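Local coordinates for putative TIM-barrel metal-dependent hydrolase (Mycobacterium avium subsp. paratuberculosis S397, PDB 4DZI), which probably catalyses metal-dependent hydrolysis as a TIM-barrel amidohydrolase, with two cadmium ions bound side by side in what is probably its active site, at residues Y7-V12 with K383-N388; I331-E336 with D349-G354; A138-V143 with T175-E180; V169-P174 with R211-V216; Q101-R106 with R158-I163. All coordinates share one frame; numbering follows the deposited sequence.

How the contacts relate
Contacts 1 and 2 are neighbours, their centres about 11 Å apart, and share the closure of the barrel: helix 378-393 of contact 1 also bonds to residues 349-354. Contacts 3 and 4 touch as well and both involve helix 174-186, contact 3 along its flank and contact 4 at its start; contact 3 lies across the chain's centre from contacts 1 and 2. Contact 5 touches none of the others. Contacts 2, 3 and 4 are largely buried: backbone bonds and waters carry contact 2, while apolar packing and one bridging water carry each of contacts 3 and 4. Contacts 1 and 5, only partly buried, rely on arginines reaching a carbonyl and a carboxylate, with a backbone bond beside the arginine in contact 1.

Contact 1 of 5, residues Y7-V12 with K383-N388; sequences YRVIDV and KIMRDN
Met385 O accepts from Ile10 N at 3.0 Å, almost straight and in the carbonyl plane. The helix makes a wider pi-type turn at 383-387, which probably helps leave Met385 O to the strand. Arg386 NH1 donates to Arg8 O at 3.0 Å, coming from above the carbonyl plane, and a salt bridge from the same NH1 to Glu116 probably balances its charge. Arg386 CG lies anti to the backbone N (chi1 179°) and the chain stays extended to NE, which carries the guanidinium across the strand to the Arg8 carbonyl. The long aliphatic stem of arginine suits this route: its CG packs at 3.8 Å on Ile10 CG1, which also covers one guanidinium face. Met385, bent twice, puts CE against Val9 CG1 at 3.9 Å and presents CB to the edge of the Tyr7 ring. The strand and helix segments cross nearly perpendicularly, at 87°. Strand 9-15 thus meets the C-terminal helix 378-393, a joining of first strand and last helix characteristic of TIM-barrel closure.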
# COMPACT_ATOMS: atom_id res chain seq x y z
N TYR C 7 -15.59 25.13 26.69
CA TYR C 7 -15.90 25.78 25.41
C TYR C 7 -16.56 24.75 24.52
O TYR C 7 -16.37 23.53 24.75
CB TYR C 7 -14.61 26.29 24.75
CG TYR C 7 -13.50 25.25 24.77
CD1 TYR C 7 -13.40 24.28 23.73
CD2 TYR C 7 -12.59 25.19 25.83
CE1 TYR C 7 -12.40 23.31 23.75
CE2 TYR C 7 -11.59 24.23 25.86
CZ TYR C 7 -11.51 23.29 24.81
OH TYR C 7 -10.50 22.34 24.90
N ARG C 8 -17.34 25.23 23.55
CA ARG C 8 -17.96 24.34 22.54
C ARG C 8 -16.87 23.86 21.62
O ARG C 8 -15.89 24.53 21.42
CB ARG C 8 -19.04 25.07 21.74
CG ARG C 8 -20.23 25.52 22.60
CD ARG C 8 -20.98 26.66 21.91
NE ARG C 8 -20.16 27.87 21.83
CZ ARG C 8 -20.49 28.94 21.12
NH1 ARG C 8 -19.69 30.01 21.07
NH2 ARG C 8 -21.62 28.93 20.43
N VAL C 9 -17.08 22.68 21.03
CA VAL C 9 -16.06 22.13 20.14
C VAL C 9 -16.43 22.31 18.69
O VAL C 9 -17.57 22.65 18.35
CB VAL C 9 -15.81 20.65 20.47
CG1 VAL C 9 -15.38 20.50 21.93
CG2 VAL C 9 -17.04 19.79 20.20
N ILE C 10 -15.46 22.10 17.79
CA ILE C 10 -15.71 22.14 16.36
C ILE C 10 -15.38 20.71 15.88
O ILE C 10 -14.25 20.29 16.01
CB ILE C 10 -14.75 23.14 15.67
CG1 ILE C 10 -14.85 24.52 16.33
CG2 ILE C 10 -15.01 23.16 14.15
CD1 ILE C 10 -16.15 25.24 16.10
N ASP C 11 -16.38 19.99 15.40
CA ASP C 11 -16.24 18.56 15.04
C ASP C 11 -16.06 18.47 13.53
O ASP C 11 -17.00 18.80 12.78
CB ASP C 11 -17.52 17.84 15.47
CG ASP C 11 -17.38 16.32 15.46
OD1 ASP C 11 -16.58 15.83 14.65
OD2 ASP C 11 -18.09 15.64 16.25
N VAL C 12 -14.88 18.05 13.05
CA VAL C 12 -14.66 18.06 11.59
C VAL C 12 -15.18 16.80 10.88
O VAL C 12 -15.03 16.67 9.67
CB VAL C 12 -13.18 18.31 11.22
CG1 VAL C 12 -12.64 19.59 11.92
CG2 VAL C 12 -12.29 17.11 11.55
N LYS C 383 -6.68 23.51 21.12
CA LYS C 383 -6.36 23.57 19.70
C LYS C 383 -6.98 22.38 19.00
O LYS C 383 -7.62 22.52 17.96
CB LYS C 383 -4.84 23.52 19.44
CG LYS C 383 -4.10 24.76 19.92
CD LYS C 383 -2.62 24.61 19.61
CE LYS C 383 -1.95 25.97 19.83
NZ LYS C 383 -0.53 26.02 19.36
N ILE C 384 -6.76 21.19 19.56
CA ILE C 384 -7.23 19.95 18.91
C ILE C 384 -8.76 19.90 18.84
O ILE C 384 -9.35 19.50 17.81
CB ILE C 384 -6.68 18.74 19.66
CG1 ILE C 384 -5.15 18.68 19.42
CG2 ILE C 384 -7.31 17.45 19.16
CD1 ILE C 384 -4.46 17.65 20.28
N MET C 385 -9.42 20.33 19.91
CA MET C 385 -10.88 20.27 19.96
C MET C 385 -11.64 21.41 19.29
O MET C 385 -12.84 21.29 19.04
CB MET C 385 -11.34 20.18 21.43
CG MET C 385 -10.84 18.96 22.18
SD MET C 385 -11.34 17.37 21.44
CE MET C 385 -13.11 17.37 21.61
N ARG C 386 -10.95 22.49 18.99
CA ARG C 386 -11.63 23.66 18.47
C ARG C 386 -10.81 24.55 17.54
O ARG C 386 -11.18 24.80 16.41
CB ARG C 386 -12.12 24.48 19.66
CG ARG C 386 -12.83 25.74 19.25
CD ARG C 386 -13.30 26.50 20.47
NE ARG C 386 -13.87 27.72 19.94
CZ ARG C 386 -15.12 27.87 19.50
NH1 ARG C 386 -16.03 26.89 19.59
NH2 ARG C 386 -15.48 29.03 18.95
N ASP C 387 -9.66 25.04 18.01
CA ASP C 387 -9.05 26.11 17.24
C ASP C 387 -8.29 25.68 15.99
O ASP C 387 -8.16 26.46 15.03
CB ASP C 387 -8.20 26.97 18.14
CG ASP C 387 -9.06 27.78 19.10
OD1 ASP C 387 -10.10 28.30 18.66
OD2 ASP C 387 -8.72 27.89 20.27
N ASN C 388 -7.76 24.46 15.98
CA ASN C 388 -7.09 24.04 14.75
C ASN C 388 -8.07 23.99 13.58
O ASN C 388 -7.71 24.28 12.46
CB ASN C 388 -6.48 22.66 14.91
CG ASN C 388 -5.28 22.68 15.86
OD1 ASN C 388 -4.71 23.73 16.15
ND2 ASN C 388 -4.90 21.51 16.33

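Contact 2 of 5, residues I331-E336 with D349-G354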
# COMPACT_ATOMS: atom_id res chain seq x y z
N ILE C 331 -4.91 16.84 9.71
CA ILE C 331 -5.31 15.43 9.80
C ILE C 331 -6.22 15.16 11.00
O ILE C 331 -5.86 15.47 12.14
CB ILE C 331 -4.06 14.56 9.93
CG1 ILE C 331 -3.21 14.70 8.67
CG2 ILE C 331 -4.48 13.10 10.14
CD1 ILE C 331 -1.86 14.01 8.79
N ALA C 332 -7.40 14.59 10.74
CA ALA C 332 -8.23 14.04 11.81
C ALA C 332 -7.81 12.59 12.04
O ALA C 332 -8.09 11.73 11.20
CB ALA C 332 -9.71 14.07 11.43
N PRO C 333 -7.15 12.30 13.16
CA PRO C 333 -6.67 10.93 13.38
C PRO C 333 -7.79 9.98 13.82
O PRO C 333 -8.91 10.39 14.21
CB PRO C 333 -5.68 11.10 14.54
CG PRO C 333 -6.32 12.24 15.35
CD PRO C 333 -6.75 13.20 14.26
N TYR C 334 -7.49 8.68 13.80
CA TYR C 334 -8.39 7.73 14.44
C TYR C 334 -8.14 7.80 15.96
O TYR C 334 -7.05 8.18 16.42
CB TYR C 334 -8.19 6.28 13.90
CG TYR C 334 -8.78 5.96 12.51
CD1 TYR C 334 -9.96 6.54 12.06
CD2 TYR C 334 -8.17 5.01 11.67
CE1 TYR C 334 -10.49 6.23 10.80
CE2 TYR C 334 -8.69 4.70 10.42
CZ TYR C 334 -9.85 5.31 9.97
OH TYR C 334 -10.39 4.99 8.70
N TYR C 335 -9.18 7.45 16.73
CA TYR C 335 -9.15 7.58 18.21
C TYR C 335 -8.00 6.85 18.88
O TYR C 335 -7.54 7.29 19.93
CB TYR C 335 -10.48 7.14 18.83
CG TYR C 335 -11.61 7.42 17.90
CD1 TYR C 335 -11.82 8.72 17.41
CD2 TYR C 335 -12.43 6.40 17.43
CE1 TYR C 335 -12.84 8.99 16.52
CE2 TYR C 335 -13.44 6.66 16.53
CZ TYR C 335 -13.64 7.95 16.08
OH TYR C 335 -14.66 8.21 15.19
N GLU C 336 -7.56 5.74 18.29
CA GLU C 336 -6.52 4.89 18.89
C GLU C 336 -5.11 5.21 18.45
O GLU C 336 -4.15 4.65 18.94
CB GLU C 336 -6.82 3.40 18.60
CG GLU C 336 -7.95 2.82 19.43
CD GLU C 336 -7.62 2.74 20.92
OE1 GLU C 336 -8.40 3.30 21.72
OE2 GLU C 336 -6.59 2.14 21.29
N ASP C 349 -0.61 21.60 15.93
CA ASP C 349 -1.56 22.49 15.27
C ASP C 349 -2.27 21.85 14.07
O ASP C 349 -3.24 22.41 13.54
CB ASP C 349 -0.89 23.79 14.83
CG ASP C 349 0.25 23.56 13.84
OD1 ASP C 349 1.27 22.94 14.24
OD2 ASP C 349 0.11 23.99 12.68
N LYS C 350 -1.80 20.68 13.63
CA LYS C 350 -2.41 20.04 12.48
C LYS C 350 -3.34 18.88 12.85
O LYS C 350 -3.91 18.24 11.95
CB LYS C 350 -1.31 19.55 11.51
CG LYS C 350 -0.60 20.72 10.81
CD LYS C 350 -1.61 21.62 10.10
CE LYS C 350 -0.99 22.42 8.97
NZ LYS C 350 -0.37 23.65 9.50
N ILE C 351 -3.49 18.63 14.15
CA ILE C 351 -4.32 17.51 14.61
C ILE C 351 -5.75 18.00 14.85
O ILE C 351 -5.96 18.97 15.59
CB ILE C 351 -3.73 16.89 15.88
CG1 ILE C 351 -2.36 16.29 15.58
CG2 ILE C 351 -4.66 15.83 16.45
CD1 ILE C 351 -1.69 15.71 16.82
N LEU C 352 -6.71 17.35 14.20
CA LEU C 352 -8.10 17.73 14.34
C LEU C 352 -8.96 16.71 15.05
O LEU C 352 -8.95 15.51 14.74
CB LEU C 352 -8.72 17.97 12.96
CG LEU C 352 -8.13 19.10 12.10
CD1 LEU C 352 -8.67 19.12 10.69
CD2 LEU C 352 -8.47 20.41 12.81
N PHE C 353 -9.79 17.18 15.97
CA PHE C 353 -10.87 16.35 16.49
C PHE C 353 -12.01 16.15 15.49
O PHE C 353 -12.56 17.10 14.94
CB PHE C 353 -11.39 16.98 17.79
CG PHE C 353 -12.83 16.70 18.07
CD1 PHE C 353 -13.28 15.43 18.38
CD2 PHE C 353 -13.74 17.75 18.02
CE1 PHE C 353 -14.63 15.21 18.65
CE2 PHE C 353 -15.09 17.54 18.27
CZ PHE C 353 -15.53 16.27 18.62
N GLY C 354 -12.34 14.87 15.25
CA GLY C 354 -13.53 14.53 14.46
C GLY C 354 -14.11 13.26 15.10
O GLY C 354 -13.37 12.34 15.44
O HOH W 1 -10.01 12.95 15.11
O HOH W 2 -11.55 11.19 13.68
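Ile331 opens the contact with a single beta bridge to Ile351, probably a pairing of neighbouring strand positions in the TIM barrel. Its N-H meets Lys350 O at 2.8 Å, nearly along the C=O axis, and its own carbonyl receives Leu352 N at 2.9 Å, this time from above the carbonyl plane. The small side chain of Ala332 is consistent with a close approach: CA comes within 3.4 Å of Leu352 O in a CA-H...O contact, and CB packs beside Leu352 CB, 4.3 Å away. Pro333 has no N-H to offer and meets the other chain with carbon: CD rests against Leu352 O and, at 4.0 Å, against Ile351 CG2, the two side chains crossing at about a right angle. Its carbonyl turns instead to two waters. One lies 2.9 Å from Pro333 O, also reaches Leu352 O and accepts from Gly354 N; the other links Pro333 O to Gly354 O. Tyr335 brings the edge of its ring to Gly354 O, with CE1 3.6 Å away and the oxygen in the ring plane; it also touches Asp356, a ligand of both cadmium ions to which residues 349-354 lead. Helix 339-346 connects the two segments and packs on Ile331, Pro333 and Ile351, strand 9-15 touches Ala332 and Leu352 through Val12, and helix 378-393 lies against Leu352 and Phe353.

Contact 3 of 5, residues A138-V143 with T175-E180; sequences ATMASV and TRAVEE
The guanidinium of Arg176 has the backbone carbonyl of Met140 over one face. Two carboxylates of its own helix, Glu179 and Glu180, also stand well out of its plane in long salt bridges, so they probably help balance its charge without receiving a directed N-H. The carbon part of the arginine does the closer packing. A turn at chi2 (69°) swings the chain back past Met140, which runs in the opposite direction, and Arg176 CG lies 3.7 Å from Met140 CE. Methionine suits this place because its flexible chain, bent at chi2 and chi3, can push a methyl group between the helices: CE also comes within 3.5 Å of Ala177 N and touches Ala177 CB at 4.0 Å. The small alanine leaves room for that methyl. Polar contact is made through water. One water donates to Met140 O at 3.0 Å and to Glu180 OE1 at 2.6 Å, linking a helix carbonyl to a buried carboxylate. The other oxygen of Glu180 is held by His144 and Asn147, both on helix 136-153, so this acidic group ties the two helices together. The helix segments run almost exactly parallel, 2° apart, with axes 10.8 Å from each other. Parallel helices, 136-153 and 174-186, connected through strand 163-165 are characteristic of successive beta-alpha units in the outer layer of a TIM barrel.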
# COMPACT_ATOMS: atom_id res chain seq x y z
N ALA C 138 -21.95 11.81 -16.73
CA ALA C 138 -22.89 11.44 -15.65
C ALA C 138 -22.28 11.79 -14.28
O ALA C 138 -23.00 12.17 -13.36
CB ALA C 138 -23.26 9.96 -15.71
N THR C 139 -20.97 11.63 -14.15
CA THR C 139 -20.26 12.02 -12.92
C THR C 139 -20.49 13.50 -12.60
O THR C 139 -20.93 13.84 -11.50
CB THR C 139 -18.73 11.78 -13.02
OG1 THR C 139 -18.47 10.38 -13.03
CG2 THR C 139 -18.00 12.38 -11.81
N MET C 140 -20.21 14.36 -13.57
CA MET C 140 -20.31 15.80 -13.33
C MET C 140 -21.75 16.22 -13.07
O MET C 140 -22.00 17.06 -12.19
CB MET C 140 -19.73 16.61 -14.52
CG MET C 140 -18.28 16.29 -14.85
SD MET C 140 -17.11 16.35 -13.47
CE MET C 140 -16.86 18.10 -13.27
N ALA C 141 -22.70 15.67 -13.81
CA ALA C 141 -24.10 16.03 -13.59
C ALA C 141 -24.59 15.53 -12.25
O ALA C 141 -25.45 16.16 -11.60
CB ALA C 141 -24.98 15.49 -14.71
N SER C 142 -24.08 14.37 -11.83
CA SER C 142 -24.58 13.77 -10.61
C SER C 142 -23.99 14.50 -9.40
O SER C 142 -24.67 14.66 -8.39
CB SER C 142 -24.24 12.26 -10.49
OG SER C 142 -24.88 11.49 -11.53
N VAL C 143 -22.73 14.94 -9.51
CA VAL C 143 -22.12 15.69 -8.43
C VAL C 143 -22.88 17.03 -8.32
O VAL C 143 -23.21 17.48 -7.21
CB VAL C 143 -20.61 15.90 -8.69
CG1 VAL C 143 -20.04 17.01 -7.82
CG2 VAL C 143 -19.85 14.58 -8.46
N THR C 175 -12.69 21.37 -16.80
CA THR C 175 -13.33 22.64 -17.15
C THR C 175 -14.67 22.75 -16.44
O THR C 175 -14.98 23.78 -15.83
CB THR C 175 -13.58 22.71 -18.65
OG1 THR C 175 -12.32 22.80 -19.31
CG2 THR C 175 -14.43 23.92 -19.01
N ARG C 176 -15.46 21.67 -16.50
CA ARG C 176 -16.72 21.62 -15.77
C ARG C 176 -16.49 21.69 -14.25
O ARG C 176 -17.31 22.25 -13.53
CB ARG C 176 -17.56 20.42 -16.18
CG ARG C 176 -18.88 20.29 -15.43
CD ARG C 176 -19.86 21.38 -15.80
NE ARG C 176 -20.95 21.50 -14.83
CZ ARG C 176 -22.04 20.74 -14.82
NH1 ARG C 176 -22.19 19.77 -15.72
NH2 ARG C 176 -22.97 20.93 -13.90
N ALA C 177 -15.35 21.16 -13.78
CA ALA C 177 -15.00 21.22 -12.36
C ALA C 177 -14.83 22.68 -11.86
O ALA C 177 -15.20 23.00 -10.73
CB ALA C 177 -13.75 20.39 -12.07
N VAL C 178 -14.21 23.52 -12.70
CA VAL C 178 -14.05 24.93 -12.37
C VAL C 178 -15.44 25.59 -12.26
O VAL C 178 -15.69 26.38 -11.34
CB VAL C 178 -13.15 25.70 -13.37
CG1 VAL C 178 -13.24 27.20 -13.09
CG2 VAL C 178 -11.69 25.26 -13.30
N GLU C 179 -16.36 25.22 -13.14
CA GLU C 179 -17.75 25.68 -12.98
C GLU C 179 -18.39 25.20 -11.69
O GLU C 179 -19.12 25.94 -11.07
CB GLU C 179 -18.63 25.24 -14.15
CG GLU C 179 -18.23 25.87 -15.47
CD GLU C 179 -19.06 25.36 -16.62
OE1 GLU C 179 -20.25 25.03 -16.38
OE2 GLU C 179 -18.53 25.28 -17.75
N GLU C 180 -18.17 23.94 -11.31
CA GLU C 180 -18.73 23.48 -10.06
C GLU C 180 -18.14 24.25 -8.88
O GLU C 180 -18.85 24.58 -7.94
CB GLU C 180 -18.49 21.96 -9.86
CG GLU C 180 -19.38 21.40 -8.76
CD GLU C 180 -20.85 21.35 -9.19
OE1 GLU C 180 -21.12 21.08 -10.40
OE2 GLU C 180 -21.73 21.55 -8.33
O HOH W 3 -19.89 18.92 -11.30

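Contact 4 of 5, residues V169-P174 with R211-V216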
# COMPACT_ATOMS: atom_id res chain seq x y z
N VAL C 169 -16.55 18.05 -5.22
CA VAL C 169 -16.02 18.51 -6.52
C VAL C 169 -15.35 17.31 -7.17
O VAL C 169 -14.46 16.71 -6.56
CB VAL C 169 -15.03 19.65 -6.39
CG1 VAL C 169 -14.41 19.98 -7.74
CG2 VAL C 169 -15.77 20.87 -5.83
N SER C 170 -15.83 16.92 -8.35
CA SER C 170 -15.12 15.95 -9.16
C SER C 170 -14.25 16.69 -10.17
O SER C 170 -14.71 17.63 -10.84
CB SER C 170 -16.06 15.03 -9.93
OG SER C 170 -15.30 14.19 -10.83
N LEU C 171 -13.01 16.25 -10.30
CA LEU C 171 -12.12 16.79 -11.31
C LEU C 171 -12.19 15.99 -12.63
O LEU C 171 -11.32 16.20 -13.50
CB LEU C 171 -10.68 16.75 -10.80
CG LEU C 171 -10.41 17.72 -9.65
CD1 LEU C 171 -9.08 17.47 -8.97
CD2 LEU C 171 -10.49 19.13 -10.20
N ALA C 172 -13.19 15.12 -12.80
CA ALA C 172 -13.22 14.21 -13.96
C ALA C 172 -13.23 14.98 -15.27
O ALA C 172 -12.62 14.55 -16.25
CB ALA C 172 -14.40 13.24 -13.88
N ASP C 173 -13.94 16.10 -15.30
CA ASP C 173 -13.87 17.03 -16.45
C ASP C 173 -13.39 18.35 -15.87
O ASP C 173 -14.15 19.04 -15.16
CB ASP C 173 -15.27 17.18 -17.03
CG ASP C 173 -15.37 18.26 -18.13
OD1 ASP C 173 -14.60 19.23 -18.13
OD2 ASP C 173 -16.26 18.12 -18.98
N PRO C 174 -12.10 18.70 -16.09
CA PRO C 174 -11.60 19.80 -15.28
C PRO C 174 -12.18 21.17 -15.59
O PRO C 174 -12.15 22.05 -14.73
CB PRO C 174 -10.09 19.80 -15.57
CG PRO C 174 -9.79 18.40 -15.93
CD PRO C 174 -11.01 17.91 -16.69
N ARG C 211 -1.54 18.78 -14.34
CA ARG C 211 -1.60 20.21 -14.56
C ARG C 211 -2.95 20.71 -15.03
O ARG C 211 -3.28 21.89 -14.83
CB ARG C 211 -0.52 20.63 -15.57
CG ARG C 211 0.89 20.19 -15.19
CD ARG C 211 1.36 20.85 -13.90
NE ARG C 211 1.33 22.32 -13.98
CZ ARG C 211 2.32 23.05 -14.50
NH1 ARG C 211 3.39 22.46 -15.00
NH2 ARG C 211 2.24 24.38 -14.53
N SER C 212 -3.74 19.85 -15.66
CA SER C 212 -5.07 20.26 -16.07
C SER C 212 -6.01 20.56 -14.87
O SER C 212 -7.09 21.13 -15.04
CB SER C 212 -5.72 19.23 -17.02
OG SER C 212 -6.04 18.03 -16.31
N HIS C 213 -5.58 20.18 -13.67
CA HIS C 213 -6.38 20.48 -12.47
C HIS C 213 -5.99 21.78 -11.84
O HIS C 213 -6.64 22.21 -10.88
CB HIS C 213 -6.23 19.35 -11.45
CG HIS C 213 -6.56 17.98 -12.01
ND1 HIS C 213 -6.10 16.84 -11.44
CD2 HIS C 213 -7.31 17.60 -13.10
CE1 HIS C 213 -6.54 15.79 -12.16
NE2 HIS C 213 -7.30 16.25 -13.15
N ASP C 214 -4.92 22.40 -12.32
CA ASP C 214 -4.46 23.64 -11.71
C ASP C 214 -5.54 24.74 -11.55
O ASP C 214 -5.55 25.43 -10.55
CB ASP C 214 -3.25 24.20 -12.46
CG ASP C 214 -1.99 23.45 -12.11
OD1 ASP C 214 -1.91 22.97 -10.95
OD2 ASP C 214 -1.10 23.32 -12.98
N PRO C 215 -6.42 24.90 -12.55
CA PRO C 215 -7.43 25.96 -12.37
C PRO C 215 -8.36 25.73 -11.15
O PRO C 215 -8.67 26.67 -10.43
CB PRO C 215 -8.18 25.93 -13.70
CG PRO C 215 -7.14 25.46 -14.68
CD PRO C 215 -6.37 24.40 -13.94
N VAL C 216 -8.75 24.48 -10.91
CA VAL C 216 -9.50 24.14 -9.69
C VAL C 216 -8.70 24.44 -8.41
O VAL C 216 -9.22 25.08 -7.50
CB VAL C 216 -9.95 22.66 -9.72
CG1 VAL C 216 -10.55 22.24 -8.37
CG2 VAL C 216 -10.97 22.44 -10.85
O HOH W 4 -9.05 22.35 -13.51
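Residues 169-174 form an irregular loop leading into helix 174-186, and residues 211-216 pass from a 3-10 turn into helix 214-223. The loop contains an ST turn, Ser170 OG accepting from Ala172 N, and ends at Asp173, the N-cap of its helix. It is a strand-to-helix connection of the TIM barrel, following strand 163-165, and packs against the next barrel helix. Leu171 divides its branches between two partners: CD1 sits over the face of the His213 imidazole, offset toward the rim, in a CH-pi contact 4.2 Å from the ring centroid, while CD2 presses on Val216. Pro174 meets the same ring at its edge, CG lying 3.8 Å from His213 CD2. Histidine suits the place because one face and an edge pack on carbon while ND1 bonds to Leu208 O and NE2 to Arg206 NE. A water bonds to Ser212 O at 2.8 Å and more weakly to Pro174 O and Val216 N. Tightest of the carbon contacts is Leu171 CD2 to Val216 CG2, at 3.4 Å closer than usual van der Waals contact.

Contact 5 of 5, residues Q101-R106 with R158-I163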
# COMPACT_ATOMS: atom_id res chain seq x y z
N GLN C 101 -31.35 13.49 9.24
CA GLN C 101 -31.77 13.97 7.95
C GLN C 101 -32.41 15.36 7.96
O GLN C 101 -32.71 15.91 6.90
CB GLN C 101 -32.75 12.98 7.30
CG GLN C 101 -32.22 11.54 7.27
CD GLN C 101 -33.10 10.66 6.40
OE1 GLN C 101 -34.29 10.51 6.69
NE2 GLN C 101 -32.54 10.08 5.34
N ASN C 102 -32.57 15.92 9.15
CA ASN C 102 -33.24 17.24 9.29
C ASN C 102 -32.36 18.24 10.03
O ASN C 102 -31.93 17.98 11.17
CB ASN C 102 -34.52 17.05 10.12
CG ASN C 102 -35.33 18.33 10.27
OD1 ASN C 102 -35.19 19.07 11.24
ND2 ASN C 102 -36.19 18.59 9.30
N ARG C 103 -32.13 19.40 9.40
CA ARG C 103 -31.15 20.34 9.91
C ARG C 103 -31.59 20.91 11.27
O ARG C 103 -30.81 20.95 12.21
CB ARG C 103 -30.91 21.47 8.90
CG ARG C 103 -29.67 22.31 9.21
CD ARG C 103 -29.64 23.57 8.36
NE ARG C 103 -28.35 24.25 8.46
CZ ARG C 103 -28.03 25.09 9.44
NH1 ARG C 103 -28.91 25.35 10.40
NH2 ARG C 103 -26.82 25.65 9.48
N ASP C 104 -32.87 21.29 11.39
CA ASP C 104 -33.28 21.83 12.69
C ASP C 104 -33.11 20.82 13.81
O ASP C 104 -32.66 21.17 14.89
CB ASP C 104 -34.76 22.25 12.67
CG ASP C 104 -35.03 23.45 11.79
OD1 ASP C 104 -34.07 24.13 11.38
OD2 ASP C 104 -36.22 23.70 11.52
N ALA C 105 -33.51 19.57 13.58
CA ALA C 105 -33.32 18.56 14.60
C ALA C 105 -31.84 18.37 14.92
O ALA C 105 -31.47 18.12 16.08
CB ALA C 105 -33.95 17.23 14.18
N ARG C 106 -31.00 18.44 13.88
CA ARG C 106 -29.55 18.26 14.07
C ARG C 106 -28.93 19.35 14.94
O ARG C 106 -28.12 19.05 15.83
CB ARG C 106 -28.82 18.17 12.72
CG ARG C 106 -27.34 17.77 12.87
CD ARG C 106 -27.19 16.51 13.70
NE ARG C 106 -25.84 15.95 13.51
CZ ARG C 106 -25.54 15.05 12.57
NH1 ARG C 106 -26.49 14.62 11.75
NH2 ARG C 106 -24.29 14.62 12.44
N ARG C 158 -25.08 28.09 6.28
CA ARG C 158 -26.18 29.02 6.58
C ARG C 158 -25.73 30.04 7.62
O ARG C 158 -24.81 29.81 8.37
CB ARG C 158 -27.37 28.23 7.12
CG ARG C 158 -27.92 27.19 6.17
CD ARG C 158 -29.00 27.71 5.24
NE ARG C 158 -29.42 26.67 4.29
CZ ARG C 158 -30.30 25.70 4.53
NH1 ARG C 158 -30.88 25.60 5.72
NH2 ARG C 158 -30.58 24.82 3.59
N PRO C 159 -26.40 31.19 7.68
CA PRO C 159 -25.91 32.28 8.54
C PRO C 159 -25.68 31.95 10.02
O PRO C 159 -24.88 32.65 10.65
CB PRO C 159 -27.00 33.34 8.38
CG PRO C 159 -27.51 33.11 6.99
CD PRO C 159 -27.51 31.61 6.82
N ASP C 160 -26.34 30.92 10.58
CA ASP C 160 -26.10 30.53 11.98
C ASP C 160 -24.70 29.95 12.20
O ASP C 160 -24.24 29.80 13.33
CB ASP C 160 -27.21 29.62 12.55
CG ASP C 160 -27.25 28.24 11.89
OD1 ASP C 160 -26.29 27.86 11.21
OD2 ASP C 160 -28.29 27.54 12.05
N HIS C 161 -24.02 29.67 11.09
CA HIS C 161 -22.67 29.08 11.12
C HIS C 161 -22.53 27.88 12.05
O HIS C 161 -21.48 27.70 12.69
CB HIS C 161 -21.60 30.16 11.40
CG HIS C 161 -21.57 31.26 10.36
ND1 HIS C 161 -21.55 31.02 9.03
CD2 HIS C 161 -21.56 32.66 10.50
CE1 HIS C 161 -21.55 32.19 8.36
NE2 HIS C 161 -21.55 33.19 9.26
N ARG C 162 -23.56 27.04 12.11
CA ARG C 162 -23.52 25.83 12.92
C ARG C 162 -23.06 24.64 12.06
O ARG C 162 -22.50 23.69 12.59
CB ARG C 162 -24.92 25.49 13.44
CG ARG C 162 -25.56 26.50 14.40
CD ARG C 162 -24.67 26.80 15.61
NE ARG C 162 -24.39 25.65 16.48
CZ ARG C 162 -25.24 25.13 17.36
NH1 ARG C 162 -26.46 25.64 17.50
NH2 ARG C 162 -24.90 24.08 18.10
N ILE C 163 -23.30 24.72 10.76
CA ILE C 163 -23.03 23.54 9.91
C ILE C 163 -22.25 23.92 8.67
O ILE C 163 -22.64 24.80 7.92
CB ILE C 163 -24.34 22.81 9.57
CG1 ILE C 163 -24.84 22.09 10.82
CG2 ILE C 163 -24.16 21.90 8.35
CD1 ILE C 163 -26.17 21.38 10.66
O HOH W 5 -25.24 25.17 6.94
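Arg103 grips Asp160 end-on through two nitrogens: NH1 gives a hydrogen to OD2 at 2.8 Å and NH2 one to OD1 at 2.9 Å, both oxygens using their syn lone pairs. The guanidinium and carboxylate planes are 27° apart, nearly coplanar. OD1 has a second donor, Arg162 N, coming from above the carboxylate plane and closing an Asx turn. Arg103 NE also donates, to Trp154 O, and NH2 donates again, to a water 3.0 Å away, which further bonds Arg158 N and Ile163 O. An arginine fits here because it can donate in several directions within one plane; CG points away from the backbone N (chi1 -166°) and the chain runs extended to NE. The salt bridge ties the start of helix 103-113 to the loop before strand 163-165 of the TIM barrel, which contains a type I turn from Arg158 to His161. Over opposite faces of the Arg103 guanidinium lie Arg158 CB, 3.5 Å from NH2, and Ile163 CD1. Arg158 donates from NH2 to Asp151 O.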